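Slr0280 protein (Synechocystis sp., PDB 5H3K) is of unknown function but carries a phosphodiester glycosidase (NAGPA-type) domain, which suggests that it may cleave sugar phosphodiester linkages. Local coordinates at residues 511-516 with 556-561; 291-296 with 562-567; 336-341 with 530-535; 369-374 with 379-384; 579-584 with 599-604. All coordinates share one frame; numbering follows the deposited sequence.

Interaction 1. Residues 511-516 with 556-561; sequences MVLNAT and ASLGEF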
# COMPACT_ATOMS: atom_id res chain seq x y z
N MET A 511 -0.15 -7.98 -24.62
CA MET A 511 0.81 -8.50 -23.66
C MET A 511 2.19 -8.10 -24.12
O MET A 511 2.59 -8.44 -25.24
CB MET A 511 0.71 -10.02 -23.58
CG MET A 511 -0.66 -10.50 -23.20
SD MET A 511 -1.07 -10.06 -21.49
CE MET A 511 -1.81 -11.61 -20.93
N VAL A 512 2.92 -7.36 -23.29
CA VAL A 512 4.20 -6.81 -23.73
C VAL A 512 5.35 -7.15 -22.79
O VAL A 512 6.43 -6.59 -22.92
CB VAL A 512 4.15 -5.27 -23.93
CG1 VAL A 512 3.19 -4.91 -25.06
CG2 VAL A 512 3.74 -4.57 -22.63
N LEU A 513 5.12 -8.08 -21.86
CA LEU A 513 6.16 -8.50 -20.93
C LEU A 513 7.50 -8.80 -21.60
O LEU A 513 7.59 -9.65 -22.50
CB LEU A 513 5.70 -9.71 -20.11
CG LEU A 513 6.70 -10.37 -19.17
CD1 LEU A 513 7.13 -9.41 -18.09
CD2 LEU A 513 6.11 -11.64 -18.54
N ASN A 514 8.53 -8.08 -21.18
CA ASN A 514 9.89 -8.34 -21.62
C ASN A 514 10.80 -8.04 -20.45
O ASN A 514 11.42 -6.98 -20.39
CB ASN A 514 10.27 -7.48 -22.82
CG ASN A 514 11.71 -7.74 -23.29
OD1 ASN A 514 12.42 -8.57 -22.73
ND2 ASN A 514 12.13 -7.02 -24.32
N ALA A 515 10.84 -8.97 -19.51
CA ALA A 515 11.56 -8.73 -18.27
C ALA A 515 13.06 -8.63 -18.53
O ALA A 515 13.77 -7.89 -17.84
CB ALA A 515 11.26 -9.81 -17.25
N THR A 516 13.57 -9.37 -19.51
CA THR A 516 15.01 -9.33 -19.77
C THR A 516 15.39 -7.95 -20.31
O THR A 516 16.44 -7.40 -19.95
CB THR A 516 15.44 -10.44 -20.75
OG1 THR A 516 15.36 -11.71 -20.09
CG2 THR A 516 16.88 -10.22 -21.25
N ALA A 556 1.61 -15.90 -8.22
CA ALA A 556 1.68 -15.85 -9.68
C ALA A 556 3.09 -15.62 -10.18
O ALA A 556 3.87 -14.93 -9.54
CB ALA A 556 0.75 -14.75 -10.22
N SER A 557 3.42 -16.21 -11.34
CA SER A 557 4.58 -15.81 -12.11
C SER A 557 4.24 -14.49 -12.79
O SER A 557 3.09 -14.06 -12.75
CB SER A 557 4.91 -16.85 -13.18
OG SER A 557 3.90 -16.88 -14.18
N LEU A 558 5.23 -13.83 -13.39
CA LEU A 558 4.97 -12.58 -14.11
C LEU A 558 3.96 -12.77 -15.26
O LEU A 558 3.08 -11.93 -15.47
CB LEU A 558 6.26 -11.94 -14.63
CG LEU A 558 7.27 -11.43 -13.60
CD1 LEU A 558 8.60 -11.13 -14.30
CD2 LEU A 558 6.73 -10.19 -12.89
N GLY A 559 4.10 -13.86 -16.01
CA GLY A 559 3.18 -14.15 -17.09
C GLY A 559 1.76 -14.40 -16.62
O GLY A 559 0.78 -13.93 -17.23
N GLU A 560 1.64 -15.16 -15.54
CA GLU A 560 0.34 -15.41 -14.91
C GLU A 560 -0.30 -14.13 -14.41
O GLU A 560 -1.50 -13.93 -14.58
CB GLU A 560 0.48 -16.43 -13.78
CG GLU A 560 0.72 -17.85 -14.31
CD GLU A 560 1.15 -18.84 -13.23
OE1 GLU A 560 1.70 -18.41 -12.19
OE2 GLU A 560 0.95 -20.07 -13.44
N PHE A 561 0.50 -13.26 -13.79
CA PHE A 561 -0.02 -12.00 -13.29
C PHE A 561 -0.53 -11.13 -14.45
O PHE A 561 -1.58 -10.51 -14.33
CB PHE A 561 1.05 -11.26 -12.46
CG PHE A 561 0.50 -10.09 -11.66
CD1 PHE A 561 -0.69 -10.20 -10.96
CD2 PHE A 561 1.21 -8.89 -11.60
CE1 PHE A 561 -1.21 -9.12 -10.22
CE2 PHE A 561 0.72 -7.82 -10.86
CZ PHE A 561 -0.49 -7.92 -10.17
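In L513, CG stands anti to the backbone N (chi1 174°), while in L558 it lies beside the backbone N and anti to the carbonyl carbon (chi1 -66°); with these torsions the two side chains meet at about a right angle. One branch of L513 does the touching: its CD2 lies 3.9 Å from L558 CB and also sits over the backbone of the helix start, 3.9 Å from G559 N. Farther along the loop, A515 CB approaches L558 CD1 at 4.2 Å, so L558 is met at its root by one residue and at its tip by another. The helix that presents L558 begins with a capping box. S557 is the N-cap, its OG accepting from E560 N at 3.1 Å, and E560 OE1 accepts in return from S557 N at 2.9 Å with a nearly straight N-H...O angle of 175°. That carboxylate is also in a salt bridge with R550, which ties the cap to the preceding loop. P503 touches both leucines, and R531 of strand 531-536 packs on L558 as well.

Interaction 2. Residues 291-296 with 562-567; sequences GQFPVT and AQILQQ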
# COMPACT_ATOMS: atom_id res chain seq x y z
N GLY A 291 -4.51 -21.59 -12.55
CA GLY A 291 -5.26 -21.78 -11.32
C GLY A 291 -6.19 -20.63 -10.97
O GLY A 291 -6.40 -19.72 -11.77
N GLN A 292 -6.76 -20.69 -9.77
CA GLN A 292 -7.73 -19.71 -9.30
C GLN A 292 -7.07 -18.82 -8.25
O GLN A 292 -6.57 -19.32 -7.24
CB GLN A 292 -8.95 -20.42 -8.69
CG GLN A 292 -10.00 -19.47 -8.11
CD GLN A 292 -11.30 -20.17 -7.73
OE1 GLN A 292 -11.42 -20.72 -6.64
NE2 GLN A 292 -12.28 -20.13 -8.63
N PHE A 293 -7.04 -17.51 -8.51
CA PHE A 293 -6.33 -16.57 -7.64
C PHE A 293 -7.28 -15.62 -6.94
O PHE A 293 -8.00 -14.87 -7.60
CB PHE A 293 -5.35 -15.71 -8.46
CG PHE A 293 -4.18 -16.47 -9.03
CD1 PHE A 293 -4.31 -17.25 -10.17
CD2 PHE A 293 -2.93 -16.37 -8.43
CE1 PHE A 293 -3.22 -17.93 -10.71
CE2 PHE A 293 -1.82 -17.05 -8.95
CZ PHE A 293 -1.97 -17.84 -10.09
N PRO A 294 -7.29 -15.63 -5.60
CA PRO A 294 -8.02 -14.56 -4.90
C PRO A 294 -7.30 -13.24 -5.16
O PRO A 294 -6.07 -13.17 -4.98
CB PRO A 294 -7.91 -14.95 -3.42
CG PRO A 294 -7.54 -16.43 -3.43
CD PRO A 294 -6.69 -16.61 -4.67
N VAL A 295 -8.03 -12.21 -5.60
CA VAL A 295 -7.44 -10.91 -5.91
C VAL A 295 -8.21 -9.76 -5.25
O VAL A 295 -9.44 -9.72 -5.28
CB VAL A 295 -7.37 -10.68 -7.45
CG1 VAL A 295 -6.91 -9.27 -7.76
CG2 VAL A 295 -6.44 -11.68 -8.11
N THR A 296 -7.47 -8.83 -4.65
CA THR A 296 -8.07 -7.64 -4.08
C THR A 296 -7.80 -6.44 -4.98
O THR A 296 -6.66 -6.21 -5.42
CB THR A 296 -7.46 -7.31 -2.70
OG1 THR A 296 -7.38 -8.50 -1.91
CG2 THR A 296 -8.32 -6.27 -1.99
N ALA A 562 0.19 -11.12 -15.57
CA ALA A 562 -0.29 -10.42 -16.77
C ALA A 562 -1.64 -10.96 -17.24
O ALA A 562 -2.53 -10.20 -17.63
CB ALA A 562 0.74 -10.51 -17.88
N GLN A 563 -1.80 -12.28 -17.19
CA GLN A 563 -3.07 -12.89 -17.56
C GLN A 563 -4.16 -12.51 -16.57
O GLN A 563 -5.30 -12.24 -16.97
CB GLN A 563 -2.92 -14.41 -17.66
CG GLN A 563 -1.96 -14.84 -18.77
CD GLN A 563 -1.77 -16.35 -18.85
OE1 GLN A 563 -2.01 -17.07 -17.88
NE2 GLN A 563 -1.32 -16.83 -20.00
N ILE A 564 -3.82 -12.48 -15.28
CA ILE A 564 -4.78 -12.04 -14.27
C ILE A 564 -5.28 -10.62 -14.56
O ILE A 564 -6.48 -10.36 -14.51
CB ILE A 564 -4.16 -12.11 -12.84
CG1 ILE A 564 -4.07 -13.58 -12.38
CG2 ILE A 564 -4.99 -11.30 -11.84
CD1 ILE A 564 -3.16 -13.82 -11.17
N LEU A 565 -4.36 -9.72 -14.88
CA LEU A 565 -4.69 -8.32 -15.13
C LEU A 565 -5.51 -8.16 -16.40
O LEU A 565 -6.43 -7.35 -16.46
CB LEU A 565 -3.41 -7.47 -15.21
CG LEU A 565 -2.66 -7.36 -13.87
CD1 LEU A 565 -1.23 -6.90 -14.11
CD2 LEU A 565 -3.37 -6.44 -12.89
N GLN A 566 -5.18 -8.94 -17.43
CA GLN A 566 -5.99 -8.96 -18.64
C GLN A 566 -7.42 -9.38 -18.33
O GLN A 566 -8.38 -8.77 -18.80
CB GLN A 566 -5.35 -9.89 -19.68
CG GLN A 566 -6.07 -9.93 -21.00
CD GLN A 566 -5.35 -10.80 -22.01
OE1 GLN A 566 -4.95 -11.93 -21.71
NE2 GLN A 566 -5.16 -10.27 -23.22
N GLN A 567 -7.57 -10.42 -17.51
CA GLN A 567 -8.89 -10.86 -17.03
C GLN A 567 -9.66 -9.78 -16.26
O GLN A 567 -10.90 -9.74 -16.28
CB GLN A 567 -8.74 -12.11 -16.16
CG GLN A 567 -8.69 -13.40 -16.94
CD GLN A 567 -10.03 -13.70 -17.60
OE1 GLN A 567 -11.03 -13.95 -16.92
NE2 GLN A 567 -10.06 -13.63 -18.92
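A helix packed on a beta sheet is the setting: helix 558-567 lies against strand 291-300 of the antiparallel eight-stranded sheet, and I564 meets F293 and V295 of that strand. The evidence for a CH-pi contact is direct. I564 CD1 stands 3.7 Å from the centroid of the F293 ring and 17° off the ring normal, so the methyl comes down on the face. It is shifted toward the CG side, F293 CG being its nearest ring atom at 3.6 Å. The two side chains cross at about a right angle, which brings the end of the isoleucine, and not its flank, onto the ring.

I564 divides its two branches between two strand residues. CG1 lies beside the backbone N (chi1 -74°) and carries CD1 to F293, whereas CG2, anti to that N, reaches V295 CG2 at 4.0 Å. F293 and V295 are two apart on the strand, so both project from the same face of the sheet, as alternation in a beta strand requires, and a single helix residue can span them. All three are buried, and the contact is wholly apolar. Around it, A556 and R550 pack on F293, V545 and S547 of the adjoining strand 542-547 pack on V295, and I288 of strand 279-288 touches the phenylalanine from the other neighbouring strand.

Interaction 3. Residues 336-341 with 530-535; sequences VAINAG and SRSAIA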
# COMPACT_ATOMS: atom_id res chain seq x y z
N VAL A 336 -6.61 5.63 -0.10
CA VAL A 336 -6.17 4.33 -0.62
C VAL A 336 -4.67 4.40 -0.85
O VAL A 336 -4.15 5.45 -1.24
CB VAL A 336 -6.85 3.96 -1.98
CG1 VAL A 336 -6.80 2.45 -2.22
CG2 VAL A 336 -8.29 4.44 -2.04
N ALA A 337 -3.96 3.30 -0.63
CA ALA A 337 -2.56 3.26 -1.02
C ALA A 337 -2.16 1.85 -1.39
O ALA A 337 -2.70 0.89 -0.84
CB ALA A 337 -1.66 3.79 0.10
N ILE A 338 -1.24 1.73 -2.35
CA ILE A 338 -0.64 0.44 -2.66
C ILE A 338 0.87 0.63 -2.65
O ILE A 338 1.37 1.70 -3.01
CB ILE A 338 -1.16 -0.14 -4.01
CG1 ILE A 338 -0.74 -1.60 -4.17
CG2 ILE A 338 -0.70 0.73 -5.19
CD1 ILE A 338 -1.37 -2.30 -5.38
N ASN A 339 1.61 -0.39 -2.21
CA ASN A 339 3.06 -0.35 -2.31
C ASN A 339 3.47 -0.19 -3.78
O ASN A 339 2.76 -0.65 -4.70
CB ASN A 339 3.66 -1.64 -1.75
CG ASN A 339 3.42 -2.81 -2.67
OD1 ASN A 339 2.29 -3.30 -2.78
ND2 ASN A 339 4.48 -3.25 -3.36
N ALA A 340 4.59 0.47 -4.02
CA ALA A 340 4.92 0.86 -5.39
C ALA A 340 6.32 0.45 -5.86
O ALA A 340 6.51 -0.65 -6.38
CB ALA A 340 4.66 2.38 -5.60
N GLY A 341 7.30 1.34 -5.71
CA GLY A 341 8.58 1.13 -6.37
C GLY A 341 9.56 0.17 -5.70
O GLY A 341 9.50 -0.08 -4.49
N SER A 530 3.60 -13.14 -4.37
CA SER A 530 2.58 -12.11 -4.25
C SER A 530 2.92 -11.02 -5.27
O SER A 530 4.10 -10.79 -5.56
CB SER A 530 2.56 -11.50 -2.85
OG SER A 530 2.26 -12.51 -1.88
N ARG A 531 1.90 -10.39 -5.84
CA ARG A 531 2.10 -9.32 -6.83
C ARG A 531 1.25 -8.08 -6.57
O ARG A 531 0.14 -8.16 -6.02
CB ARG A 531 1.82 -9.84 -8.25
CG ARG A 531 2.58 -11.10 -8.64
CD ARG A 531 4.08 -10.82 -8.90
NE ARG A 531 4.74 -12.08 -9.24
CZ ARG A 531 6.05 -12.22 -9.43
NH1 ARG A 531 6.86 -11.17 -9.35
NH2 ARG A 531 6.53 -13.43 -9.72
N SER A 532 1.78 -6.93 -6.96
CA SER A 532 1.05 -5.66 -6.94
C SER A 532 1.08 -5.07 -8.34
O SER A 532 2.04 -5.25 -9.08
CB SER A 532 1.68 -4.66 -5.96
OG SER A 532 1.57 -5.11 -4.62
N ALA A 533 0.03 -4.35 -8.72
CA ALA A 533 0.03 -3.65 -10.00
C ALA A 533 -0.80 -2.40 -9.94
O ALA A 533 -1.69 -2.25 -9.09
CB ALA A 533 -0.46 -4.57 -11.15
N ILE A 534 -0.51 -1.49 -10.87
CA ILE A 534 -1.41 -0.39 -11.17
C ILE A 534 -1.77 -0.48 -12.64
O ILE A 534 -0.90 -0.69 -13.50
CB ILE A 534 -0.83 1.00 -10.81
CG1 ILE A 534 -1.84 2.10 -11.17
CG2 ILE A 534 0.54 1.24 -11.48
CD1 ILE A 534 -1.54 3.41 -10.51
N ALA A 535 -3.06 -0.34 -12.94
CA ALA A 535 -3.53 -0.50 -14.30
C ALA A 535 -4.62 0.51 -14.61
O ALA A 535 -5.18 1.14 -13.70
CB ALA A 535 -4.05 -1.92 -14.51
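N339 and S532 form the tight end of this contact: S532 OG donates to N339 OD1 across 2.7 Å. The hydroxyl lies in the carbonyl plane, with a C=O...O angle of 125°, as expected for a donor on a lone pair. The N339 side chain reaches it because CG sits between the backbone N and the carbonyl carbon (chi1 72°), turning the amide toward the serine although its CB does not point straight there. The same OD1 accepts from S583 N, and ND2 donates to D577 O, so three bonds grip the buried amide and should fix which end is oxygen and which nitrogen. S532 OG is itself linked to T582 OG1.

The two strands belong to different sheets, 336-339 to the six-stranded one and 531-536 to the eight-stranded one. Their axes approach to 7.6 Å at an angle of 124°, too far apart and too steeply crossed for strand pairing; the sheets meet through side chains. With a leucine in place of N339, S583 N and D577 O would probably lose their side-chain partner in a buried setting, and S532 OG would be left with T582 OG1.

The looser end lies along I338, whose CD1 methyl touches S532 CB at 3.9 Å and the carbonyl oxygen A533 O at 3.7 Å, ordinary van der Waals contacts without directional bonds. This side does not open to solvent, since all four touching residues are buried; L576 of strand 572-576 packs on I338, S532 and I534.

Interaction 4. Residues 369-374 with 379-384; sequences GAIAWN and TTFGRL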
# COMPACT_ATOMS: atom_id res chain seq x y z
N GLY A 369 9.53 -0.10 -16.84
CA GLY A 369 8.13 0.27 -16.93
C GLY A 369 7.75 1.33 -15.91
O GLY A 369 8.23 1.30 -14.77
N ALA A 370 6.91 2.27 -16.33
CA ALA A 370 6.49 3.39 -15.49
C ALA A 370 5.11 3.87 -15.88
O ALA A 370 4.69 3.72 -17.04
CB ALA A 370 7.52 4.55 -15.56
N ILE A 371 4.42 4.46 -14.92
CA ILE A 371 3.15 5.15 -15.14
C ILE A 371 3.32 6.63 -14.78
O ILE A 371 4.04 6.96 -13.84
CB ILE A 371 2.00 4.50 -14.32
CG1 ILE A 371 0.64 5.09 -14.70
CG2 ILE A 371 2.24 4.63 -12.80
CD1 ILE A 371 -0.53 4.51 -13.88
N ALA A 372 2.67 7.53 -15.52
CA ALA A 372 2.67 8.94 -15.14
C ALA A 372 1.27 9.47 -15.30
O ALA A 372 0.47 8.92 -16.06
CB ALA A 372 3.66 9.73 -16.01
N TRP A 373 0.95 10.54 -14.57
CA TRP A 373 -0.41 11.06 -14.57
C TRP A 373 -0.49 12.51 -14.16
O TRP A 373 0.48 13.06 -13.62
CB TRP A 373 -1.30 10.22 -13.62
CG TRP A 373 -0.96 10.37 -12.17
CD1 TRP A 373 -1.48 11.27 -11.29
CD2 TRP A 373 -0.04 9.57 -11.42
NE1 TRP A 373 -0.93 11.10 -10.05
CE2 TRP A 373 -0.05 10.06 -10.09
CE3 TRP A 373 0.80 8.49 -11.74
CZ2 TRP A 373 0.75 9.51 -9.08
CZ3 TRP A 373 1.60 7.95 -10.73
CH2 TRP A 373 1.56 8.45 -9.42
N ASN A 374 -1.63 13.14 -14.41
CA ASN A 374 -1.87 14.49 -13.92
C ASN A 374 -3.14 14.54 -13.07
O ASN A 374 -3.81 13.51 -12.89
CB ASN A 374 -1.90 15.52 -15.07
CG ASN A 374 -3.02 15.25 -16.09
OD1 ASN A 374 -4.06 14.68 -15.76
ND2 ASN A 374 -2.80 15.68 -17.34
N THR A 379 -3.48 9.64 -17.94
CA THR A 379 -2.33 8.77 -17.65
C THR A 379 -1.53 8.44 -18.90
O THR A 379 -2.01 8.57 -20.02
CB THR A 379 -2.76 7.43 -17.01
OG1 THR A 379 -3.58 6.70 -17.93
CG2 THR A 379 -3.54 7.65 -15.71
N THR A 380 -0.29 7.98 -18.69
CA THR A 380 0.50 7.38 -19.75
C THR A 380 1.36 6.28 -19.15
O THR A 380 1.70 6.34 -17.96
CB THR A 380 1.40 8.41 -20.51
OG1 THR A 380 1.77 7.88 -21.78
CG2 THR A 380 2.68 8.75 -19.71
N PHE A 381 1.68 5.27 -19.96
CA PHE A 381 2.51 4.14 -19.54
C PHE A 381 3.62 4.00 -20.55
O PHE A 381 3.44 4.31 -21.74
CB PHE A 381 1.70 2.83 -19.54
CG PHE A 381 0.66 2.72 -18.43
CD1 PHE A 381 -0.50 3.48 -18.45
CD2 PHE A 381 0.82 1.77 -17.41
CE1 PHE A 381 -1.48 3.34 -17.44
CE2 PHE A 381 -0.14 1.62 -16.42
CZ PHE A 381 -1.30 2.41 -16.43
N GLY A 382 4.78 3.51 -20.12
CA GLY A 382 5.86 3.27 -21.06
C GLY A 382 7.10 2.84 -20.33
O GLY A 382 7.05 2.65 -19.12
N ARG A 383 8.20 2.70 -21.05
CA ARG A 383 9.47 2.36 -20.43
C ARG A 383 10.29 3.63 -20.37
O ARG A 383 10.67 4.19 -21.40
CB ARG A 383 10.16 1.25 -21.20
CG ARG A 383 9.30 -0.01 -21.24
CD ARG A 383 10.06 -1.21 -21.78
NE ARG A 383 9.25 -2.44 -21.74
CZ ARG A 383 8.38 -2.80 -22.68
NH1 ARG A 383 8.18 -2.05 -23.76
NH2 ARG A 383 7.70 -3.93 -22.55
N LEU A 384 10.53 4.10 -19.15
CA LEU A 384 10.98 5.47 -18.93
C LEU A 384 12.49 5.59 -18.74
O LEU A 384 13.11 4.82 -18.00
CB LEU A 384 10.24 6.05 -17.72
CG LEU A 384 10.71 7.40 -17.18
CD1 LEU A 384 10.39 8.51 -18.18
CD2 LEU A 384 10.04 7.65 -15.83
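Backbone hydrogen bonds come first, I371 standing opposite F381 at a non-hydrogen-bonded pair with hydrogen-bonded pairs on both sides of it. A370 and G382 exchange two bonds, A370 N to G382 O at 2.8 Å and G382 N to A370 O at 3.1 Å. A372 and T380 do the same, A372 N to T380 O and T380 N to A372 O, each at 2.9 Å. The segment axes, 4.6 Å apart at 158°, are those of antiparallel neighbours; with just four residues between the segments, they form a beta hairpin.

Among side chains the main packing is CH-pi. I371 CG1 lies 3.8 Å from the centroid of the F381 ring, 15° off its normal, and CD1 comes to 3.4 Å from F381 CZ. The two lie side by side, projecting from one face, and CG1 anti to the I371 backbone N (chi1 -172°) lays that branch over the ring. An alanine at F381 is likely to open a gap over I371 and leave its CG1 and CD1 without the ring they rest on.

On the face of A370 and A372, A370 CB meets L384 CB. Polar ends have partners outside the hairpin: R383 NE in a salt bridge with E518, W373 NE1 bonded to L309 O. The other edge of strand 369-373 bonds to strand 497-500, while I371 and F381 face strands 531-536 and 572-576 of the eight-stranded sheet.

Interaction 5. Residues 579-584 with 599-604; sequences GSSTSL and ARVSNA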
# COMPACT_ATOMS: atom_id res chain seq x y z
N GLY A 579 5.94 -9.72 -3.67
CA GLY A 579 6.38 -10.52 -2.53
C GLY A 579 5.85 -9.95 -1.23
O GLY A 579 4.68 -9.55 -1.16
N SER A 580 6.69 -9.90 -0.20
CA SER A 580 6.27 -9.37 1.11
C SER A 580 5.99 -7.86 1.04
O SER A 580 5.35 -7.30 1.94
CB SER A 580 7.35 -9.65 2.16
OG SER A 580 8.57 -9.05 1.78
N SER A 581 6.45 -7.20 -0.01
CA SER A 581 6.12 -5.78 -0.17
C SER A 581 4.65 -5.56 -0.52
O SER A 581 4.10 -4.50 -0.21
CB SER A 581 6.99 -5.12 -1.23
OG SER A 581 8.36 -5.17 -0.87
N THR A 582 4.01 -6.54 -1.16
CA THR A 582 2.63 -6.34 -1.62
C THR A 582 1.72 -5.99 -0.45
O THR A 582 1.65 -6.73 0.53
CB THR A 582 2.09 -7.57 -2.38
OG1 THR A 582 2.78 -7.69 -3.63
CG2 THR A 582 0.58 -7.39 -2.67
N SER A 583 1.01 -4.87 -0.56
CA SER A 583 0.08 -4.43 0.48
C SER A 583 -0.81 -3.31 -0.07
O SER A 583 -0.34 -2.41 -0.77
CB SER A 583 0.85 -4.00 1.74
OG SER A 583 2.09 -3.37 1.37
N LEU A 584 -2.09 -3.40 0.24
CA LEU A 584 -3.09 -2.48 -0.31
C LEU A 584 -3.95 -2.00 0.84
O LEU A 584 -4.59 -2.82 1.51
CB LEU A 584 -3.94 -3.23 -1.35
CG LEU A 584 -5.19 -2.57 -1.95
CD1 LEU A 584 -4.81 -1.22 -2.53
CD2 LEU A 584 -5.78 -3.48 -3.02
N ALA A 599 5.83 -6.18 4.53
CA ALA A 599 7.18 -5.69 4.79
C ALA A 599 7.20 -4.18 4.80
O ALA A 599 6.29 -3.55 4.26
CB ALA A 599 8.16 -6.22 3.74
N ARG A 600 8.23 -3.57 5.39
CA ARG A 600 8.41 -2.14 5.22
C ARG A 600 8.74 -1.88 3.77
O ARG A 600 9.46 -2.67 3.15
CB ARG A 600 9.57 -1.62 6.08
CG ARG A 600 9.39 -1.92 7.54
CD ARG A 600 10.49 -1.28 8.37
NE ARG A 600 10.05 -1.15 9.75
CZ ARG A 600 10.79 -0.68 10.75
NH1 ARG A 600 12.04 -0.29 10.51
NH2 ARG A 600 10.29 -0.59 11.97
N VAL A 601 8.22 -0.79 3.22
CA VAL A 601 8.51 -0.46 1.82
C VAL A 601 9.02 0.97 1.70
O VAL A 601 8.84 1.78 2.61
CB VAL A 601 7.25 -0.64 0.91
CG1 VAL A 601 6.72 -2.07 0.98
CG2 VAL A 601 6.15 0.35 1.30
N SER A 602 9.66 1.28 0.58
CA SER A 602 10.18 2.63 0.35
C SER A 602 9.11 3.65 -0.03
O SER A 602 9.15 4.82 0.38
CB SER A 602 11.23 2.58 -0.76
OG SER A 602 11.46 3.89 -1.30
N ASN A 603 8.15 3.23 -0.85
CA ASN A 603 7.20 4.19 -1.37
C ASN A 603 5.90 3.55 -1.84
O ASN A 603 5.80 2.32 -2.01
CB ASN A 603 7.83 5.03 -2.48
CG ASN A 603 8.40 4.19 -3.62
OD1 ASN A 603 7.67 3.70 -4.49
ND2 ASN A 603 9.72 4.06 -3.64
N ALA A 604 4.91 4.39 -2.08
CA ALA A 604 3.57 3.92 -2.40
C ALA A 604 2.93 4.85 -3.41
O ALA A 604 3.42 5.95 -3.68
CB ALA A 604 2.75 3.89 -1.13
O HOH W 1 3.70 -2.93 3.63
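V601 and S581 meet through a methyl group: V601 CG1, beside the backbone N and anti to the carbonyl carbon (chi1 -58°), points at the serine and lies 3.8 Å from S581 CB and 3.8 Å from S581 O. S581 OG is hydrogen-bonded to D577 OD2, and it borders the methyl together with CB.

S580 and A599 form the second pair. S580 OG, set between the backbone N and the carbonyl carbon (chi1 59°), passes 3.5 Å from A599 CB. One backbone bond joins the segments here, A599 N to S580 O at 2.9 Å, with an N-H...O angle of 162°. This links the loop around the short 3-10 segment 580-581 to the start of strand 600-609. The loop continues from D577 through the glycine- and serine-rich run G579-S580-S581-T582, which falls within the range matched to the phosphodiester glycosidase family.

S583 adds a bridge through water. Its OG donates to S581 O at 2.8 Å and accepts from a water molecule that also donates to A599 O at 2.7 Å, so one hydroxyl braces its own loop and reaches across the contact.

The loop runs from strand 572-576 to strand 584-586. F343 of strand 343-344 packs on both S581 and V601, as does N339 of strand 336-339, while helix 325-331 contributes I328 against V601 and L325 against S583.

Interactions 1 and 2 share helix 558-567, with centres 12 Å apart; its start meets the loop 511-516 and its later part meets strand 291-300. The same helix leads to interaction 3, F561 and L565 packing on A533. Interactions 3 and 5 are the nearest pair, 8 Å between centres, and join through neighbouring strands 336-339 and 600-609. Interaction 4 lies 14 Å from interaction 3 and touches it through I371 and F381 against strand 531-536. Along the chain, the spans of interactions 1 and 3 cross, while interaction 2 encloses interactions 1, 3 and 4, and interaction 5 opens after these have closed. Apart from the local hairpin of interaction 4, they join sequence-separated parts of packed sheets.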